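Local coordinates for protein free methionine-R-sulfoxide reductase (Saccharomyces cerevisiae, PDB 1F5M) that reduces the R-enantiomer of free methionine sulfoxide to methionine at the expense of thioredoxin, helping protect yeast against oxidative stress, at residues K21-Y32 against A49-L60. Numbering follows the deposited sequence.
Sequences KEEILEQLLLSY and ASSLIWHAYKSL
Residues 21-32 and 49-60 form an apolar, almost exactly antiparallel helix-helix contact (170° between axes, 10.2 Å apart at closest approach) within the helical layer of the GAF fold. The pairs Ile24-Ala56, Leu28-Leu52 and Tyr32-Ala49 come level with each other, CA to CA, at successive turns, and Lys21 meets Leu60 at the far end. In the middle, CG of Leu28 lies anti to its backbone N (chi1 -178°), which carries the side chain across to Leu52: CG rests 3.8 Å from Leu52 CB, while CD1 reaches the backbone, 3.5 Å from Leu52 O, and touches the methyl of Ala56. Leu52 in turn reaches the first helix, its CD1 settling 3.6 Å from Tyr32 N and its CD2 against Ser31 CB. Beyond it, the CD1-CE1 side of the Tyr32 ring meets Ala49 CB obliquely, at 4.0 Å from CD1. Ile24 divides its two branches: CG2 packs on Ala56 CB at 3.8 Å and approaches Leu60 CD2, whereas CD1 lies beside Ser59 OG. Replacing Ile24 with an alanine would probably take away the branched cover over the Ala56 methyl and one flank of Leu60, opening a gap between the helices. Ser59 OG turns back to its own helix, bonding Ala56 O at 3.0 Å; that carbonyl also accepts Leu60 N, so two donors grip it. Lys21 lays CB and CG against Leu60, its CG 4.0 Å from Leu60 CG, and its extended chain takes NZ to a salt bridge with Asp162, whose OD1 also accepts a hydrogen bond from Tyr57 OH. Helix 160-176 thus ties the pair together, also receiving Leu25 on Phe165, while Ile53 and Tyr57 pack helix 42-59 onto strands 64-72 and 144-152, and Leu52 touches Val89 of the second subunit.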
loop_
_atom_site.group_PDB
_atom_site.type_symbol
_atom_site.label_atom_id
_atom_site.label_comp_id
_atom_site.label_asym_id
_atom_site.label_seq_id
_atom_site.Cartn_x
_atom_site.Cartn_y
_atom_site.Cartn_z
ATOM N N LYS B 21 -21.305 -9.719 7.393
ATOM C CA LYS B 21 -20.390 -9.886 6.281
ATOM C C LYS B 21 -20.917 -9.503 4.876
ATOM O O LYS B 21 -20.205 -8.849 4.106
ATOM C CB LYS B 21 -19.841 -11.324 6.288
ATOM C CG LYS B 21 -18.710 -11.570 5.282
ATOM C CD LYS B 21 -18.067 -12.906 5.532
ATOM C CE LYS B 21 -16.841 -13.107 4.660
ATOM N NZ LYS B 21 -16.140 -14.386 5.021
ATOM N N GLU B 22 -22.148 -9.885 4.529
ATOM C CA GLU B 22 -22.654 -9.514 3.211
ATOM C C GLU B 22 -22.705 -8.001 3.054
ATOM O O GLU B 22 -22.355 -7.477 2.001
ATOM C CB GLU B 22 -24.044 -10.124 2.956
ATOM C CG GLU B 22 -24.104 -11.663 3.211
ATOM C CD GLU B 22 -22.913 -12.459 2.609
ATOM O OE1 GLU B 22 -22.811 -12.509 1.354
ATOM O OE2 GLU B 22 -22.094 -13.042 3.390
ATOM N N GLU B 23 -23.137 -7.297 4.095
ATOM C CA GLU B 23 -23.219 -5.823 4.040
ATOM C C GLU B 23 -21.843 -5.197 3.831
ATOM O O GLU B 23 -21.670 -4.284 3.015
ATOM C CB GLU B 23 -23.765 -5.236 5.350
ATOM C CG GLU B 23 -25.210 -5.520 5.668
ATOM C CD GLU B 23 -25.685 -4.723 6.885
ATOM O OE1 GLU B 23 -25.102 -4.898 7.987
ATOM O OE2 GLU B 23 -26.642 -3.915 6.738
ATOM N N ILE B 24 -20.876 -5.667 4.622
ATOM C CA ILE B 24 -19.515 -5.165 4.569
ATOM C C ILE B 24 -18.882 -5.363 3.188
ATOM O O ILE B 24 -18.262 -4.465 2.634
ATOM C CB ILE B 24 -18.661 -5.859 5.660
ATOM C CG1 ILE B 24 -19.176 -5.442 7.039
ATOM C CG2 ILE B 24 -17.190 -5.517 5.488
ATOM C CD1 ILE B 24 -18.394 -6.046 8.177
ATOM N N LEU B 25 -19.055 -6.529 2.609
ATOM C CA LEU B 25 -18.448 -6.781 1.316
ATOM C C LEU B 25 -19.183 -6.057 0.202
ATOM O O LEU B 25 -18.575 -5.634 -0.813
ATOM C CB LEU B 25 -18.413 -8.297 1.052
ATOM C CG LEU B 25 -17.660 -9.099 2.130
ATOM C CD1 LEU B 25 -17.573 -10.570 1.743
ATOM C CD2 LEU B 25 -16.277 -8.519 2.300
ATOM N N GLU B 26 -20.491 -5.910 0.359
ATOM C CA GLU B 26 -21.223 -5.223 -0.679
ATOM C C GLU B 26 -20.828 -3.749 -0.635
ATOM O O GLU B 26 -20.699 -3.105 -1.668
ATOM C CB GLU B 26 -22.741 -5.396 -0.492
ATOM C CG GLU B 26 -23.523 -4.837 -1.671
ATOM C CD GLU B 26 -22.832 -5.113 -3.034
ATOM O OE1 GLU B 26 -22.706 -6.339 -3.419
ATOM O OE2 GLU B 26 -22.424 -4.090 -3.692
ATOM N N GLN B 27 -20.621 -3.229 0.566
ATOM C CA GLN B 27 -20.208 -1.832 0.725
ATOM C C GLN B 27 -18.822 -1.611 0.166
ATOM O O GLN B 27 -18.485 -0.505 -0.255
ATOM C CB GLN B 27 -20.174 -1.432 2.199
ATOM C CG GLN B 27 -21.388 -0.638 2.646
ATOM C CD GLN B 27 -21.425 -0.427 4.156
ATOM O OE1 GLN B 27 -20.406 -0.050 4.778
ATOM N NE2 GLN B 27 -22.607 -0.663 4.763
ATOM N N LEU B 28 -17.996 -2.650 0.215
ATOM C CA LEU B 28 -16.638 -2.516 -0.292
ATOM C C LEU B 28 -16.698 -2.398 -1.799
ATOM O O LEU B 28 -16.040 -1.534 -2.364
ATOM C CB LEU B 28 -15.763 -3.716 0.115
ATOM C CG LEU B 28 -14.294 -3.662 -0.322
ATOM C CD1 LEU B 28 -13.491 -4.451 0.636
ATOM C CD2 LEU B 28 -14.099 -4.200 -1.736
ATOM N N LEU B 29 -17.482 -3.250 -2.456
ATOM C CA LEU B 29 -17.600 -3.199 -3.927
ATOM C C LEU B 29 -18.086 -1.809 -4.357
ATOM O O LEU B 29 -17.571 -1.242 -5.347
ATOM C CB LEU B 29 -18.568 -4.284 -4.430
ATOM C CG LEU B 29 -18.133 -5.760 -4.246
ATOM C CD1 LEU B 29 -19.243 -6.655 -4.776
ATOM C CD2 LEU B 29 -16.778 -6.079 -4.957
ATOM N N LEU B 30 -19.060 -1.250 -3.615
ATOM C CA LEU B 30 -19.599 0.088 -3.925
ATOM C C LEU B 30 -18.534 1.167 -3.678
ATOM O O LEU B 30 -18.421 2.100 -4.456
ATOM C CB LEU B 30 -20.833 0.395 -3.080
ATOM C CG LEU B 30 -22.035 -0.497 -3.420
ATOM C CD1 LEU B 30 -23.210 -0.165 -2.510
ATOM C CD2 LEU B 30 -22.400 -0.284 -4.894
ATOM N N SER B 31 -17.765 1.048 -2.596
ATOM C CA SER B 31 -16.706 2.031 -2.338
ATOM C C SER B 31 -15.627 1.933 -3.436
ATOM O O SER B 31 -15.126 2.932 -3.909
ATOM C CB SER B 31 -16.046 1.790 -0.976
ATOM O OG SER B 31 -16.882 2.149 0.126
ATOM N N TYR B 32 -15.239 0.728 -3.828
ATOM C CA TYR B 32 -14.211 0.611 -4.844
ATOM C C TYR B 32 -14.669 1.291 -6.132
ATOM O O TYR B 32 -13.900 1.979 -6.796
ATOM C CB TYR B 32 -13.873 -0.854 -5.130
ATOM C CG TYR B 32 -12.922 -0.971 -6.284
ATOM C CD1 TYR B 32 -11.566 -0.808 -6.086
ATOM C CD2 TYR B 32 -13.397 -1.079 -7.596
ATOM C CE1 TYR B 32 -10.697 -0.738 -7.127
ATOM C CE2 TYR B 32 -12.524 -1.001 -8.675
ATOM C CZ TYR B 32 -11.164 -0.821 -8.413
ATOM O OH TYR B 32 -10.275 -0.671 -9.422
ATOM N N ALA B 49 -7.809 0.079 -3.053
ATOM C CA ALA B 49 -8.408 -1.257 -2.916
ATOM C C ALA B 49 -7.766 -2.046 -1.761
ATOM O O ALA B 49 -8.477 -2.657 -0.942
ATOM C CB ALA B 49 -8.241 -2.013 -4.187
ATOM N N SER B 50 -6.430 -2.060 -1.686
ATOM C CA SER B 50 -5.780 -2.827 -0.630
ATOM C C SER B 50 -6.264 -2.337 0.741
ATOM O O SER B 50 -6.471 -3.125 1.650
ATOM C CB SER B 50 -4.239 -2.743 -0.751
ATOM O OG SER B 50 -3.753 -1.464 -0.382
ATOM N N SER B 51 -6.481 -1.032 0.898
ATOM C CA SER B 51 -6.957 -0.525 2.178
ATOM C C SER B 51 -8.421 -0.974 2.490
ATOM O O SER B 51 -8.779 -1.254 3.636
ATOM C CB SER B 51 -6.869 0.993 2.148
ATOM O OG SER B 51 -7.301 1.516 3.354
ATOM N N LEU B 52 -9.257 -1.040 1.463
ATOM C CA LEU B 52 -10.662 -1.445 1.583
ATOM C C LEU B 52 -10.682 -2.907 2.081
ATOM O O LEU B 52 -11.319 -3.228 3.109
ATOM C CB LEU B 52 -11.373 -1.356 0.198
ATOM C CG LEU B 52 -11.779 0.059 -0.257
ATOM C CD1 LEU B 52 -12.461 0.056 -1.655
ATOM C CD2 LEU B 52 -12.747 0.634 0.813
ATOM N N ILE B 53 -9.899 -3.750 1.422
ATOM C CA ILE B 53 -9.856 -5.186 1.757
ATOM C C ILE B 53 -9.346 -5.407 3.179
ATOM O O ILE B 53 -9.953 -6.130 3.956
ATOM C CB ILE B 53 -8.960 -5.934 0.768
ATOM C CG1 ILE B 53 -9.582 -5.842 -0.633
ATOM C CG2 ILE B 53 -8.764 -7.404 1.203
ATOM C CD1 ILE B 53 -8.641 -6.244 -1.724
ATOM N N TRP B 54 -8.276 -4.696 3.529
ATOM C CA TRP B 54 -7.646 -4.831 4.826
ATOM C C TRP B 54 -8.659 -4.530 5.941
ATOM O O TRP B 54 -8.847 -5.328 6.857
ATOM C CB TRP B 54 -6.441 -3.834 4.953
ATOM C CG TRP B 54 -5.874 -3.839 6.379
ATOM C CD1 TRP B 54 -6.384 -3.197 7.469
ATOM C CD2 TRP B 54 -4.786 -4.618 6.844
ATOM N NE1 TRP B 54 -5.680 -3.531 8.591
ATOM C CE2 TRP B 54 -4.683 -4.404 8.240
ATOM C CE3 TRP B 54 -3.882 -5.501 6.221
ATOM C CZ2 TRP B 54 -3.702 -5.030 9.035
ATOM C CZ3 TRP B 54 -2.904 -6.130 7.011
ATOM C CH2 TRP B 54 -2.824 -5.885 8.410
ATOM N N HIS B 55 -9.281 -3.348 5.876
ATOM C CA HIS B 55 -10.231 -2.942 6.887
ATOM C C HIS B 55 -11.491 -3.786 6.933
ATOM O O HIS B 55 -12.038 -4.002 8.017
ATOM C CB HIS B 55 -10.560 -1.468 6.709
ATOM C CG HIS B 55 -9.402 -0.573 7.033
ATOM N ND1 HIS B 55 -9.058 -0.236 8.333
ATOM C CD2 HIS B 55 -8.430 -0.064 6.244
ATOM C CE1 HIS B 55 -7.920 0.434 8.325
ATOM N NE2 HIS B 55 -7.514 0.545 7.065
ATOM N N ALA B 56 -11.971 -4.225 5.786
ATOM C CA ALA B 56 -13.154 -5.102 5.774
ATOM C C ALA B 56 -12.863 -6.373 6.580
ATOM O O ALA B 56 -13.654 -6.779 7.464
ATOM C CB ALA B 56 -13.531 -5.497 4.354
ATOM N N TYR B 57 -11.750 -7.024 6.280
ATOM C CA TYR B 57 -11.454 -8.250 7.011
ATOM C C TYR B 57 -11.160 -8.028 8.478
ATOM O O TYR B 57 -11.459 -8.902 9.298
ATOM C CB TYR B 57 -10.324 -9.038 6.337
ATOM C CG TYR B 57 -10.894 -9.830 5.196
ATOM C CD1 TYR B 57 -11.001 -9.266 3.928
ATOM C CD2 TYR B 57 -11.498 -11.077 5.427
ATOM C CE1 TYR B 57 -11.713 -9.904 2.915
ATOM C CE2 TYR B 57 -12.212 -11.723 4.421
ATOM C CZ TYR B 57 -12.322 -11.129 3.172
ATOM O OH TYR B 57 -13.103 -11.677 2.184
ATOM N N LYS B 58 -10.605 -6.864 8.826
ATOM C CA LYS B 58 -10.315 -6.581 10.225
ATOM C C LYS B 58 -11.639 -6.485 10.958
ATOM O O LYS B 58 -11.759 -6.976 12.078
ATOM C CB LYS B 58 -9.540 -5.238 10.397
ATOM C CG LYS B 58 -8.000 -5.373 10.312
ATOM C CD LYS B 58 -7.531 -6.500 11.238
ATOM C CE LYS B 58 -6.013 -6.686 11.342
ATOM N NZ LYS B 58 -5.642 -8.110 11.841
ATOM N N SER B 59 -12.639 -5.853 10.339
ATOM C CA SER B 59 -13.918 -5.702 11.018
ATOM C C SER B 59 -14.695 -7.014 11.051
ATOM O O SER B 59 -15.483 -7.217 11.970
ATOM C CB SER B 59 -14.750 -4.573 10.400
ATOM O OG SER B 59 -15.343 -4.981 9.205
ATOM N N LEU B 60 -14.462 -7.903 10.083
ATOM C CA LEU B 60 -15.122 -9.232 10.073
ATOM C C LEU B 60 -14.434 -10.125 11.102
ATOM O O LEU B 60 -14.752 -11.321 11.244
ATOM C CB LEU B 60 -14.989 -9.909 8.710
ATOM C CG LEU B 60 -16.060 -9.763 7.626
ATOM C CD1 LEU B 60 -17.259 -9.002 8.118
ATOM C CD2 LEU B 60 -15.450 -9.109 6.432
#